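Local coordinates for protein copper-transporting ATPase PAA2, chloroplastic (Arabidopsis thaliana, PDB 5LBK) that moves copper across the chloroplast thylakoid membrane at the cost of ATP, the part present here being its nucleotide-binding N-domain, at residues Phe72-Ser77 with Asp83-Lys88; Lys37-Glu42 with Gly130-Ser135; Ala24-Lys29 with Ala66-Arg71; Leu13-Gln18 with Val121-Glu126; Gly76-Val81 with Glu126-Ala131. All coordinates share one frame; numbering follows the deposited sequence.

Contact 1: residues Phe72-Ser77 with Asp83-Lys88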
# COMPACT_ATOMS: atom_id res chain seq x y z
N PHE A 72 -2.41 12.29 0.25
CA PHE A 72 -3.06 11.13 0.83
C PHE A 72 -2.59 9.85 0.15
O PHE A 72 -2.40 9.80 -1.07
CB PHE A 72 -4.58 11.26 0.73
CG PHE A 72 -5.13 12.20 1.80
CD1 PHE A 72 -5.20 11.79 3.12
CD2 PHE A 72 -5.46 13.50 1.49
CE1 PHE A 72 -5.67 12.68 4.10
CE2 PHE A 72 -5.91 14.36 2.46
CZ PHE A 72 -5.98 13.93 3.76
N VAL A 73 -2.42 8.80 0.97
CA VAL A 73 -2.01 7.45 0.57
C VAL A 73 -2.99 6.50 1.22
O VAL A 73 -3.36 6.69 2.40
CB VAL A 73 -0.56 7.14 1.01
CG1 VAL A 73 -0.19 5.64 0.70
CG2 VAL A 73 0.44 8.13 0.37
N ALA A 74 -3.48 5.54 0.46
CA ALA A 74 -4.45 4.55 0.93
C ALA A 74 -3.89 3.13 0.75
O ALA A 74 -3.23 2.85 -0.23
CB ALA A 74 -5.77 4.72 0.17
N VAL A 75 -4.14 2.26 1.74
CA VAL A 75 -3.72 0.88 1.75
C VAL A 75 -4.92 0.01 2.08
O VAL A 75 -5.62 0.28 3.05
CB VAL A 75 -2.60 0.64 2.79
CG1 VAL A 75 -2.13 -0.78 2.74
CG2 VAL A 75 -1.40 1.55 2.54
N GLY A 76 -5.15 -1.03 1.28
CA GLY A 76 -6.35 -1.84 1.47
C GLY A 76 -6.70 -2.62 0.24
O GLY A 76 -5.82 -2.98 -0.56
N SER A 77 -7.98 -2.97 0.14
CA SER A 77 -8.40 -3.76 -1.03
C SER A 77 -8.31 -2.93 -2.31
O SER A 77 -8.35 -1.71 -2.30
CB SER A 77 -9.83 -4.24 -0.83
OG SER A 77 -10.65 -3.11 -0.90
N ASP A 83 -10.91 3.53 -5.48
CA ASP A 83 -12.04 4.46 -5.38
C ASP A 83 -11.70 5.71 -4.59
O ASP A 83 -12.44 6.69 -4.64
CB ASP A 83 -13.25 3.77 -4.70
CG ASP A 83 -14.02 2.84 -5.65
OD1 ASP A 83 -13.82 2.92 -6.89
OD2 ASP A 83 -14.81 2.01 -5.14
N ARG A 84 -10.64 5.68 -3.80
CA ARG A 84 -10.31 6.78 -2.91
C ARG A 84 -9.89 8.04 -3.66
O ARG A 84 -10.09 9.15 -3.15
CB ARG A 84 -9.19 6.41 -1.94
CG ARG A 84 -9.52 5.39 -0.87
CD ARG A 84 -10.90 5.56 -0.23
NE ARG A 84 -11.03 6.78 0.56
CZ ARG A 84 -12.05 7.04 1.38
NH1 ARG A 84 -13.03 6.16 1.51
NH2 ARG A 84 -12.10 8.18 2.06
N PHE A 85 -9.32 7.90 -4.87
CA PHE A 85 -8.72 9.03 -5.57
C PHE A 85 -9.30 9.17 -6.98
O PHE A 85 -9.61 8.18 -7.63
CB PHE A 85 -7.20 8.86 -5.66
CG PHE A 85 -6.55 8.53 -4.33
CD1 PHE A 85 -6.57 9.44 -3.32
CD2 PHE A 85 -5.92 7.30 -4.10
CE1 PHE A 85 -6.00 9.14 -2.08
CE2 PHE A 85 -5.35 7.03 -2.84
CZ PHE A 85 -5.38 7.93 -1.90
N LEU A 86 -9.40 10.42 -7.44
CA LEU A 86 -10.01 10.68 -8.74
C LEU A 86 -9.13 10.18 -9.87
O LEU A 86 -9.63 9.71 -10.91
CB LEU A 86 -10.28 12.18 -8.91
CG LEU A 86 -10.91 12.64 -10.24
CD1 LEU A 86 -12.36 12.20 -10.38
CD2 LEU A 86 -10.84 14.15 -10.43
N LYS A 87 -7.82 10.27 -9.71
CA LYS A 87 -6.91 9.76 -10.74
C LYS A 87 -7.00 8.24 -10.77
O LYS A 87 -6.80 7.60 -9.74
CB LYS A 87 -5.48 10.20 -10.43
CG LYS A 87 -4.42 9.67 -11.40
CD LYS A 87 -4.48 10.38 -12.74
CE LYS A 87 -3.44 9.85 -13.69
NZ LYS A 87 -3.51 10.61 -14.96
N LYS A 88 -7.26 7.67 -11.96
CA LYS A 88 -7.40 6.23 -12.15
C LYS A 88 -6.24 5.73 -13.01
O LYS A 88 -5.74 6.44 -13.88
CB LYS A 88 -8.73 5.87 -12.86
CG LYS A 88 -9.98 6.49 -12.27
CD LYS A 88 -10.28 6.01 -10.86
CE LYS A 88 -11.43 6.76 -10.29
NZ LYS A 88 -11.55 6.50 -8.83

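Contact 2: residues Lys37-Glu42 with Gly130-Ser135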
# COMPACT_ATOMS: atom_id res chain seq x y z
N LYS A 37 0.59 -5.61 10.65
CA LYS A 37 1.79 -5.84 11.43
C LYS A 37 2.92 -6.38 10.56
O LYS A 37 4.08 -6.04 10.77
CB LYS A 37 1.50 -6.83 12.56
CG LYS A 37 0.77 -6.25 13.77
CD LYS A 37 1.51 -5.06 14.36
CE LYS A 37 1.37 -4.98 15.85
NZ LYS A 37 -0.06 -4.94 16.26
N ALA A 38 2.58 -7.23 9.59
CA ALA A 38 3.62 -7.82 8.75
C ALA A 38 4.24 -6.77 7.84
O ALA A 38 5.46 -6.75 7.65
CB ALA A 38 3.05 -8.97 7.92
N ILE A 39 3.42 -5.87 7.28
CA ILE A 39 3.98 -4.79 6.46
C ILE A 39 4.92 -3.94 7.31
O ILE A 39 6.03 -3.61 6.92
CB ILE A 39 2.85 -3.94 5.86
CG1 ILE A 39 2.09 -4.73 4.78
CG2 ILE A 39 3.40 -2.64 5.26
CD1 ILE A 39 0.88 -4.06 4.32
N VAL A 40 4.46 -3.58 8.50
CA VAL A 40 5.30 -2.80 9.40
C VAL A 40 6.57 -3.57 9.75
O VAL A 40 7.67 -3.02 9.69
CB VAL A 40 4.52 -2.41 10.66
CG1 VAL A 40 5.42 -1.64 11.61
CG2 VAL A 40 3.34 -1.59 10.27
N ASN A 41 6.43 -4.85 10.12
CA ASN A 41 7.60 -5.65 10.51
C ASN A 41 8.61 -5.77 9.38
O ASN A 41 9.81 -5.86 9.63
CB ASN A 41 7.19 -7.07 10.94
CG ASN A 41 6.41 -7.10 12.24
OD1 ASN A 41 6.52 -6.20 13.07
ND2 ASN A 41 5.59 -8.14 12.43
N GLU A 42 8.13 -5.80 8.13
CA GLU A 42 9.03 -5.92 7.00
C GLU A 42 9.79 -4.62 6.76
O GLU A 42 11.00 -4.64 6.52
CB GLU A 42 8.24 -6.32 5.75
CG GLU A 42 9.05 -6.42 4.47
CD GLU A 42 9.89 -7.68 4.37
OE1 GLU A 42 9.64 -8.65 5.12
OE2 GLU A 42 10.80 -7.69 3.52
N GLY A 130 1.20 0.48 -6.30
CA GLY A 130 1.88 -0.76 -5.96
C GLY A 130 0.96 -1.65 -5.18
O GLY A 130 -0.22 -1.36 -4.96
N ALA A 131 1.52 -2.79 -4.79
CA ALA A 131 0.79 -3.78 -4.05
C ALA A 131 1.79 -4.56 -3.22
O ALA A 131 2.96 -4.73 -3.60
CB ALA A 131 0.02 -4.69 -4.98
N ILE A 132 1.32 -5.08 -2.09
CA ILE A 132 2.11 -5.91 -1.23
C ILE A 132 1.46 -7.28 -1.14
O ILE A 132 0.30 -7.40 -0.73
CB ILE A 132 2.27 -5.28 0.16
CG1 ILE A 132 2.89 -3.88 -0.01
CG2 ILE A 132 3.16 -6.12 0.93
CD1 ILE A 132 2.75 -3.03 1.18
N ALA A 133 2.21 -8.32 -1.50
CA ALA A 133 1.74 -9.69 -1.37
C ALA A 133 2.10 -10.24 0.01
O ALA A 133 3.25 -10.14 0.45
CB ALA A 133 2.36 -10.57 -2.44
N ILE A 134 1.12 -10.84 0.66
CA ILE A 134 1.29 -11.46 1.97
C ILE A 134 1.06 -12.96 1.83
O ILE A 134 0.24 -13.41 1.02
CB ILE A 134 0.29 -10.86 2.98
CG1 ILE A 134 0.38 -9.33 2.97
CG2 ILE A 134 0.53 -11.43 4.38
CD1 ILE A 134 1.70 -8.78 3.45
N SER A 135 1.79 -13.73 2.63
CA SER A 135 1.60 -15.19 2.69
C SER A 135 1.23 -15.63 4.10
O SER A 135 1.93 -15.30 5.05
CB SER A 135 2.87 -15.91 2.23
OG SER A 135 3.06 -15.69 0.84

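Contact 3: residues Ala24-Lys29 with Ala66-Arg71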
# COMPACT_ATOMS: atom_id res chain seq x y z
N ALA A 24 3.49 2.29 2.67
CA ALA A 24 2.46 1.40 3.19
C ALA A 24 2.64 1.21 4.70
O ALA A 24 1.67 1.20 5.45
CB ALA A 24 2.50 0.06 2.48
N ALA A 25 3.87 1.03 5.14
CA ALA A 25 4.10 0.89 6.58
C ALA A 25 3.80 2.18 7.36
O ALA A 25 3.39 2.11 8.54
CB ALA A 25 5.54 0.44 6.82
N ALA A 26 4.01 3.35 6.76
CA ALA A 26 3.62 4.59 7.41
C ALA A 26 2.12 4.62 7.68
O ALA A 26 1.67 5.03 8.76
CB ALA A 26 3.99 5.80 6.57
N VAL A 27 1.33 4.19 6.68
CA VAL A 27 -0.11 4.14 6.87
C VAL A 27 -0.50 3.06 7.87
O VAL A 27 -1.44 3.25 8.67
CB VAL A 27 -0.80 3.93 5.50
CG1 VAL A 27 -2.27 3.77 5.67
CG2 VAL A 27 -0.54 5.08 4.63
N GLU A 28 0.16 1.92 7.84
CA GLU A 28 -0.19 0.76 8.66
C GLU A 28 0.43 0.80 10.05
O GLU A 28 0.25 -0.15 10.80
CB GLU A 28 0.24 -0.52 7.95
CG GLU A 28 -0.50 -0.73 6.64
CD GLU A 28 -1.87 -1.27 6.84
OE1 GLU A 28 -2.06 -2.47 6.61
OE2 GLU A 28 -2.74 -0.51 7.28
N LYS A 29 1.06 1.92 10.42
CA LYS A 29 1.95 1.99 11.58
C LYS A 29 1.33 1.38 12.84
O LYS A 29 1.94 0.53 13.50
CB LYS A 29 2.33 3.45 11.83
CG LYS A 29 3.63 3.66 12.64
CD LYS A 29 4.86 3.14 11.89
CE LYS A 29 6.12 3.37 12.67
NZ LYS A 29 7.32 2.69 12.07
N ALA A 66 -3.97 7.81 5.12
CA ALA A 66 -3.28 8.82 5.90
C ALA A 66 -2.56 9.74 4.95
O ALA A 66 -2.23 9.36 3.82
CB ALA A 66 -2.26 8.20 6.87
N GLU A 67 -2.28 10.95 5.41
CA GLU A 67 -1.56 11.92 4.59
C GLU A 67 -0.06 11.76 4.83
O GLU A 67 0.41 11.86 5.97
CB GLU A 67 -2.04 13.34 4.89
CG GLU A 67 -1.68 14.29 3.79
CD GLU A 67 -2.24 15.70 3.94
OE1 GLU A 67 -2.92 16.02 4.94
OE2 GLU A 67 -1.96 16.49 3.01
N ILE A 68 0.68 11.54 3.75
CA ILE A 68 2.13 11.39 3.79
C ILE A 68 2.76 12.51 2.97
O ILE A 68 2.54 12.59 1.76
CB ILE A 68 2.60 10.06 3.21
CG1 ILE A 68 1.78 8.86 3.68
CG2 ILE A 68 4.11 9.88 3.48
CD1 ILE A 68 1.73 8.67 5.08
N ASP A 69 3.56 13.34 3.63
CA ASP A 69 4.22 14.48 3.01
C ASP A 69 3.31 15.22 2.03
O ASP A 69 3.66 15.48 0.88
CB ASP A 69 5.51 14.05 2.33
CG ASP A 69 6.39 15.21 1.98
OD1 ASP A 69 7.16 15.65 2.85
OD2 ASP A 69 6.29 15.70 0.84
N GLY A 70 2.12 15.59 2.51
CA GLY A 70 1.26 16.47 1.74
C GLY A 70 0.34 15.78 0.75
O GLY A 70 -0.44 16.47 0.07
N ARG A 71 0.38 14.45 0.66
CA ARG A 71 -0.50 13.70 -0.22
C ARG A 71 -1.13 12.53 0.52
O ARG A 71 -0.45 11.85 1.29
CB ARG A 71 0.25 13.18 -1.42
CG ARG A 71 0.50 14.25 -2.47
CD ARG A 71 -0.72 14.39 -3.40
NE ARG A 71 -0.69 15.66 -4.12
CZ ARG A 71 0.02 15.91 -5.21
NH1 ARG A 71 0.80 14.97 -5.73
NH2 ARG A 71 -0.05 17.11 -5.77

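Contact 4: residues Leu13-Gln18 with Val121-Glu126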
# COMPACT_ATOMS: atom_id res chain seq x y z
N LEU A 13 4.86 0.18 -9.94
CA LEU A 13 4.85 0.59 -11.30
C LEU A 13 6.06 1.51 -11.54
O LEU A 13 7.10 1.02 -11.93
CB LEU A 13 3.50 1.18 -11.64
CG LEU A 13 2.42 0.12 -11.65
CD1 LEU A 13 0.99 0.60 -11.48
CD2 LEU A 13 2.52 -0.72 -12.90
N GLY A 14 6.00 2.79 -11.29
CA GLY A 14 7.15 3.64 -11.44
C GLY A 14 8.04 3.75 -10.22
O GLY A 14 9.17 4.23 -10.31
N TYR A 15 7.56 3.28 -9.07
CA TYR A 15 8.22 3.51 -7.80
C TYR A 15 9.20 2.41 -7.46
O TYR A 15 9.03 1.25 -7.85
CB TYR A 15 7.19 3.56 -6.67
CG TYR A 15 6.51 4.91 -6.46
CD1 TYR A 15 7.08 5.88 -5.65
CD2 TYR A 15 5.28 5.20 -7.05
CE1 TYR A 15 6.45 7.12 -5.44
CE2 TYR A 15 4.65 6.43 -6.85
CZ TYR A 15 5.23 7.37 -6.04
OH TYR A 15 4.61 8.60 -5.86
N GLU A 16 10.20 2.78 -6.67
CA GLU A 16 11.07 1.81 -6.03
C GLU A 16 10.28 0.99 -5.02
O GLU A 16 9.44 1.52 -4.29
CB GLU A 16 12.23 2.53 -5.35
CG GLU A 16 12.89 3.60 -6.22
CD GLU A 16 13.88 4.47 -5.46
OE1 GLU A 16 14.64 5.22 -6.11
OE2 GLU A 16 13.88 4.40 -4.21
N GLU A 17 10.55 -0.31 -4.97
CA GLU A 17 9.93 -1.18 -3.99
C GLU A 17 10.00 -0.59 -2.58
O GLU A 17 8.99 -0.56 -1.85
CB GLU A 17 10.62 -2.55 -4.05
CG GLU A 17 10.44 -3.45 -2.86
CD GLU A 17 11.63 -3.43 -1.93
OE1 GLU A 17 12.78 -3.57 -2.40
OE2 GLU A 17 11.41 -3.26 -0.72
N GLN A 18 11.17 -0.08 -2.20
CA GLN A 18 11.31 0.42 -0.84
C GLN A 18 10.35 1.58 -0.60
O GLN A 18 9.84 1.76 0.52
CB GLN A 18 12.76 0.86 -0.57
CG GLN A 18 13.23 2.11 -1.35
CD GLN A 18 14.60 2.67 -0.91
OE1 GLN A 18 15.14 2.30 0.14
NE2 GLN A 18 15.14 3.57 -1.72
N VAL A 121 -1.73 -0.37 -2.67
CA VAL A 121 -1.25 0.93 -2.23
C VAL A 121 -1.55 1.98 -3.29
O VAL A 121 -1.15 1.83 -4.46
CB VAL A 121 0.25 0.89 -1.91
CG1 VAL A 121 0.70 2.19 -1.30
CG2 VAL A 121 0.50 -0.27 -0.97
N GLY A 122 -2.22 3.06 -2.89
CA GLY A 122 -2.55 4.12 -3.81
C GLY A 122 -2.23 5.50 -3.26
O GLY A 122 -2.15 5.70 -2.05
N ARG A 123 -1.99 6.45 -4.18
CA ARG A 123 -1.65 7.83 -3.79
C ARG A 123 -2.44 8.87 -4.58
O ARG A 123 -2.56 8.75 -5.80
CB ARG A 123 -0.16 8.08 -3.99
CG ARG A 123 0.32 9.41 -3.49
CD ARG A 123 1.80 9.31 -3.35
NE ARG A 123 2.40 10.54 -2.93
CZ ARG A 123 2.74 11.52 -3.75
NH1 ARG A 123 2.53 11.44 -5.06
NH2 ARG A 123 3.28 12.61 -3.22
N GLU A 124 -2.95 9.92 -3.89
CA GLU A 124 -3.79 10.89 -4.57
C GLU A 124 -2.98 11.53 -5.70
O GLU A 124 -1.80 11.85 -5.53
CB GLU A 124 -4.31 11.97 -3.62
CG GLU A 124 -5.60 12.70 -4.16
CD GLU A 124 -6.45 13.33 -3.08
OE1 GLU A 124 -5.88 13.74 -2.05
OE2 GLU A 124 -7.69 13.46 -3.29
N GLY A 125 -3.62 11.75 -6.83
CA GLY A 125 -2.96 12.30 -8.00
C GLY A 125 -2.28 11.28 -8.88
O GLY A 125 -1.80 11.65 -9.96
N GLU A 126 -2.23 10.01 -8.48
CA GLU A 126 -1.50 8.98 -9.19
C GLU A 126 -2.31 7.70 -9.35
O GLU A 126 -2.07 6.91 -10.25
CB GLU A 126 -0.20 8.62 -8.47
CG GLU A 126 0.85 9.68 -8.45
CD GLU A 126 2.15 9.13 -7.97
OE1 GLU A 126 2.38 9.13 -6.75
OE2 GLU A 126 2.92 8.64 -8.82

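Contact 5: residues Gly76-Val81 with Glu126-Ala131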
# COMPACT_ATOMS: atom_id res chain seq x y z
N GLY A 76 -5.15 -1.03 1.28
CA GLY A 76 -6.35 -1.84 1.47
C GLY A 76 -6.70 -2.62 0.24
O GLY A 76 -5.82 -2.98 -0.56
N SER A 77 -7.98 -2.97 0.14
CA SER A 77 -8.40 -3.76 -1.03
C SER A 77 -8.31 -2.93 -2.31
O SER A 77 -8.35 -1.71 -2.30
CB SER A 77 -9.83 -4.24 -0.83
OG SER A 77 -10.65 -3.11 -0.90
N LEU A 78 -8.26 -3.62 -3.47
CA LEU A 78 -8.07 -2.94 -4.75
C LEU A 78 -9.15 -1.92 -5.03
O LEU A 78 -8.86 -0.77 -5.39
CB LEU A 78 -8.01 -3.99 -5.89
CG LEU A 78 -7.98 -3.43 -7.31
CD1 LEU A 78 -6.79 -2.44 -7.43
CD2 LEU A 78 -7.88 -4.58 -8.29
N GLU A 79 -10.41 -2.33 -4.88
CA GLU A 79 -11.49 -1.45 -5.28
C GLU A 79 -11.56 -0.23 -4.37
O GLU A 79 -11.76 0.89 -4.84
CB GLU A 79 -12.82 -2.20 -5.29
CG GLU A 79 -13.93 -1.32 -5.90
CD GLU A 79 -15.31 -1.77 -5.55
OE1 GLU A 79 -15.43 -2.78 -4.82
OE2 GLU A 79 -16.26 -1.12 -6.03
N TRP A 80 -11.34 -0.42 -3.07
CA TRP A 80 -11.45 0.67 -2.11
C TRP A 80 -10.31 1.66 -2.28
O TRP A 80 -10.54 2.88 -2.28
CB TRP A 80 -11.49 0.10 -0.69
CG TRP A 80 -11.65 1.16 0.37
CD1 TRP A 80 -12.82 1.66 0.85
CD2 TRP A 80 -10.60 1.79 1.12
NE1 TRP A 80 -12.57 2.57 1.85
CE2 TRP A 80 -11.22 2.68 2.03
CE3 TRP A 80 -9.19 1.69 1.12
CZ2 TRP A 80 -10.48 3.49 2.90
CZ3 TRP A 80 -8.47 2.51 1.99
CH2 TRP A 80 -9.11 3.36 2.87
N VAL A 81 -9.07 1.16 -2.50
CA VAL A 81 -7.94 2.05 -2.76
C VAL A 81 -8.19 2.81 -4.05
O VAL A 81 -8.02 4.03 -4.12
CB VAL A 81 -6.62 1.26 -2.81
CG1 VAL A 81 -5.47 2.11 -3.27
CG2 VAL A 81 -6.28 0.72 -1.40
N GLU A 126 -2.23 10.01 -8.48
CA GLU A 126 -1.50 8.98 -9.19
C GLU A 126 -2.31 7.70 -9.35
O GLU A 126 -2.07 6.91 -10.25
CB GLU A 126 -0.20 8.62 -8.47
CG GLU A 126 0.85 9.68 -8.45
CD GLU A 126 2.15 9.13 -7.97
OE1 GLU A 126 2.38 9.13 -6.75
OE2 GLU A 126 2.92 8.64 -8.82
N GLY A 127 -3.20 7.44 -8.42
CA GLY A 127 -3.90 6.17 -8.42
C GLY A 127 -3.10 5.06 -7.76
O GLY A 127 -2.28 5.30 -6.87
N ILE A 128 -3.29 3.82 -8.23
CA ILE A 128 -2.60 2.69 -7.62
C ILE A 128 -1.14 2.79 -7.98
O ILE A 128 -0.80 3.02 -9.15
CB ILE A 128 -3.17 1.34 -8.10
CG1 ILE A 128 -4.63 1.11 -7.75
CG2 ILE A 128 -2.30 0.20 -7.56
CD1 ILE A 128 -4.85 1.02 -6.35
N ILE A 129 -0.26 2.67 -6.99
CA ILE A 129 1.17 2.75 -7.22
C ILE A 129 1.88 1.45 -6.89
O ILE A 129 3.06 1.29 -7.22
CB ILE A 129 1.83 3.92 -6.45
CG1 ILE A 129 1.71 3.73 -4.93
CG2 ILE A 129 1.17 5.26 -6.88
CD1 ILE A 129 2.59 4.61 -4.13
N GLY A 130 1.20 0.48 -6.30
CA GLY A 130 1.88 -0.76 -5.96
C GLY A 130 0.96 -1.65 -5.18
O GLY A 130 -0.22 -1.36 -4.96
N ALA A 131 1.52 -2.79 -4.79
CA ALA A 131 0.79 -3.78 -4.05
C ALA A 131 1.79 -4.56 -3.22
O ALA A 131 2.96 -4.73 -3.60
CB ALA A 131 0.02 -4.69 -4.98

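Contact 1: residues Phe72-Ser77 with Asp83-Lys88
Ala74 N and Val73 C lie at the edge of the Phe85 ring, the first in its plane, while Ala74 CB and Phe72 O approach obliquely. One face is covered by Phe85's own neighbour, Arg84, whose CB sits 3.9 Å above the ring plane, over its centre. The far end of the ring, CE1, CZ and CE2, reaches Phe72 and Ala74. Phe85 CZ is 3.6 Å from Phe72 O, Phe85 CE1 is 3.8 Å from Phe72 CB, and Phe85 CE2 is 3.8 Å from Ala74 CB. Phe85 CG stands opposite the carbonyl carbon (chi1 -50°), which turns the ring back to the strand where the chain leaves helix 78-84. In the conformer described, Arg84 CG lies 3.9 Å from Ala74 CB, a less certain contact. With an alanine in place of Phe85, the ring would be gone, and a gap would probably open between Phe72 CB and Ala74 CB and the chain after the helix. Lys88 NZ donates to Phe85 O at 2.8 Å and also to Ser82 O, so the lysine links back to the end of the helix region. Strand 71-76 lies inside the antiparallel sheet of the N-domain, paired with strands 63-68 and 117-123. Phe85 and Ala74 are on one face of it, while Val73 and Val75 point to helix 17-27 on the other.

Contact 2: residues Lys37-Glu42 with Gly130-Ser135
Ile39 and Ile132 both place CG1 opposite the carbonyl carbon, with chi1 -70° and -57°, and both then run on extended to CD1. Each side chain is therefore at full reach, and the two CD1 methyls meet: Ile39 CD1 to Ile132 CD1 is 3.8 Å. The two side chains cross obliquely. Ile132 CD1 also lies 4.0 Å from Ile39 CG1 and 4.1 Å from Ile39 CG2, so one methyl touches both branches of its partner. Ile134 is shaped differently. Its second torsion is bent (-65°), and its CD1 only brushes Ile39 CG1 at 4.3 Å. Ile132 and Ile134 are two apart on strand 127-134 and face helix 34-45 together. Helix 17-27 adds Ala24 to both Ile39 and Ile132, and Leu21 to Ile39. Val7, on the edge strand 7-12, touches Ile132 and Ile134. This is helix-on-sheet packing in the core of the N-domain, on the side of the sheet that carries helices 17-27 and 34-45. No hydrogen bond or charge pair crosses between the two segments. The hold is by buried methyl contact, which depends on shape and sets no bond direction.

Contact 3: residues Ala24-Lys29 with Ala66-Arg71
Ala26 and Val27, at the end of helix 17-27, face Ala66 and Ile68, two apart on strand 63-68 and so on the same face. Ala26 points its CB at the strand, and Ile68 meets it with a methyl: Ala26 CB to Ile68 CD1 is 3.9 Å. Ile68 is folded to do so. Its CG1 is opposite the carbonyl carbon (chi1 -44°), and a second bend (chi2 -58°) carries CD1 to the helix. Val27 leaves the helix more to one side and uses a single branch. Its CG2 lies 4.2 Å from Ala66 CB and 4.3 Å from Ile68 CD1, so it spans the pair. The CA atoms of Val27 and Ala66 are only 5.7 Å apart, consistent with the small side chain of Ala66. Beyond Ile68 the chain makes a type I' turn to Arg71, the tight two-residue turn of a beta hairpin. It is closed by Ile68 N to Arg71 O at 2.7 Å and Arg71 N to Ile68 O at 3.1 Å. At the Gly70 angles a CB would collide with the carbonyl O of Asp69. Around the contact, Val73 and Val75 of the next strand pack on Val27, and Pro51 lies against Ala26 and Ile68. The side chains that touch are all apolar and buried. No hydrogen bond crosses between the two segments; helix and hairpin each satisfy backbone groups within themselves, and methyl packing joins them.

Contact 4: residues Leu13-Gln18 with Val121-Glu126
Glu126 OE1 is gripped twice, by the hydroxyl of Tyr15 and by Arg123. The site lies at the turn of the beta hairpin formed by strands 117-123 and 127-134, where Glu126 N also bonds back to Arg123 O at 3.0 Å. Tyr15 OH donates to Glu126 OE1 at 2.5 Å. This is very short, so the length is doubtful. The two side chains reach toward each other from opposite ends. OE1 lies in the Tyr15 ring plane, at its edge, while the ring and carboxylate planes are turned 51° apart. Arg123 NH1 makes the second bond to Glu126 OE1, a salt bridge of 2.9 Å. It comes from above the carboxylate plane, 43° out of it. The arginine reaches there with its CG opposite the backbone N (chi1 -174°) and its chain extended as far as NE. Tyr15 OH sits 3.6 Å from Arg123 NH1 without a bond, and the nearby positive charge would probably make the hydroxyl a better donor. An alanine at Glu126 would take away the carboxylate, and would probably leave both the Tyr15 hydroxyl and the Arg123 charge without their mate. The contact is a polar one near the surface, and it ties the chain leading into helix 17-27 to the hairpin. Tyr15 also packs on Val20 and Ile129. Glu16 is the N-cap of that helix, and its OE2 takes a nearly straight bond from Gln18 NE2, 2.9 Å long and in the amide plane.

Contact 5: residues Gly76-Val81 with Glu126-Ala131
Val81 and Ile128 bring their CA atoms within 7.2 Å, where helix 78-84 packs on strand 127-134. Ser77 is the N-cap of that helix, and its carbonyl O takes the first-turn bond from Val81 N at 3.0 Å. Ile128 carries the contact from the strand side. Its CG1 is opposite the carbonyl carbon (chi1 -62°), and a second bend swings CD1 toward the helix. There it meets Val81 CG1 at 3.3 Å, tighter than usual for two methyls, so this spot is closely packed or slightly misplaced. Val81 CB is 4.0 Å from the same Ile128 CD1. Leu78, one turn earlier in the helix, adds its CD1 at 4.1 Å from Ile128 CD1. Both Leu78 and Val81 cross Ile128 at about a right angle, so the isoleucine methyl lies against two helix residues. The strand itself carries two classic beta bulges. In one, Glu126 and Gly127 sit opposite Arg123; in the other, Ile129 and Gly130 sit opposite Val121. Ile128 lies between them. This side of the N-domain sheet is covered by helices 78-84 and 91-102, and Leu97 of the latter also packs on Ile128. Asn89 OD1 takes the backbone N-H of Ile128. Trp80, in the same helix as Val81, meets Phe62 with its ring, and its NE1 bonds to Glu59 OE1.

Contacts 1, 2, 3 and 5 are buried and apolar across their segments, while contact 4 is a surface contact held by a hydrogen bond beside a salt bridge. All five reach the same antiparallel sheet. Contacts 2 and 3 pack helices 34-45 and 17-27 on one side of it, and meet through Ile132 and Ala24. Contacts 1 and 5 both use helix 78-84 on the other side, contact 1 at its end and the chain beyond, contact 5 at its start, and their centres are about 5 Å apart. Contacts 2 and 5 both use strand 127-134, about 14 Å apart between centres. Contact 4 touches contact 5 through Tyr15 and Ile129, and shares Glu126 with it.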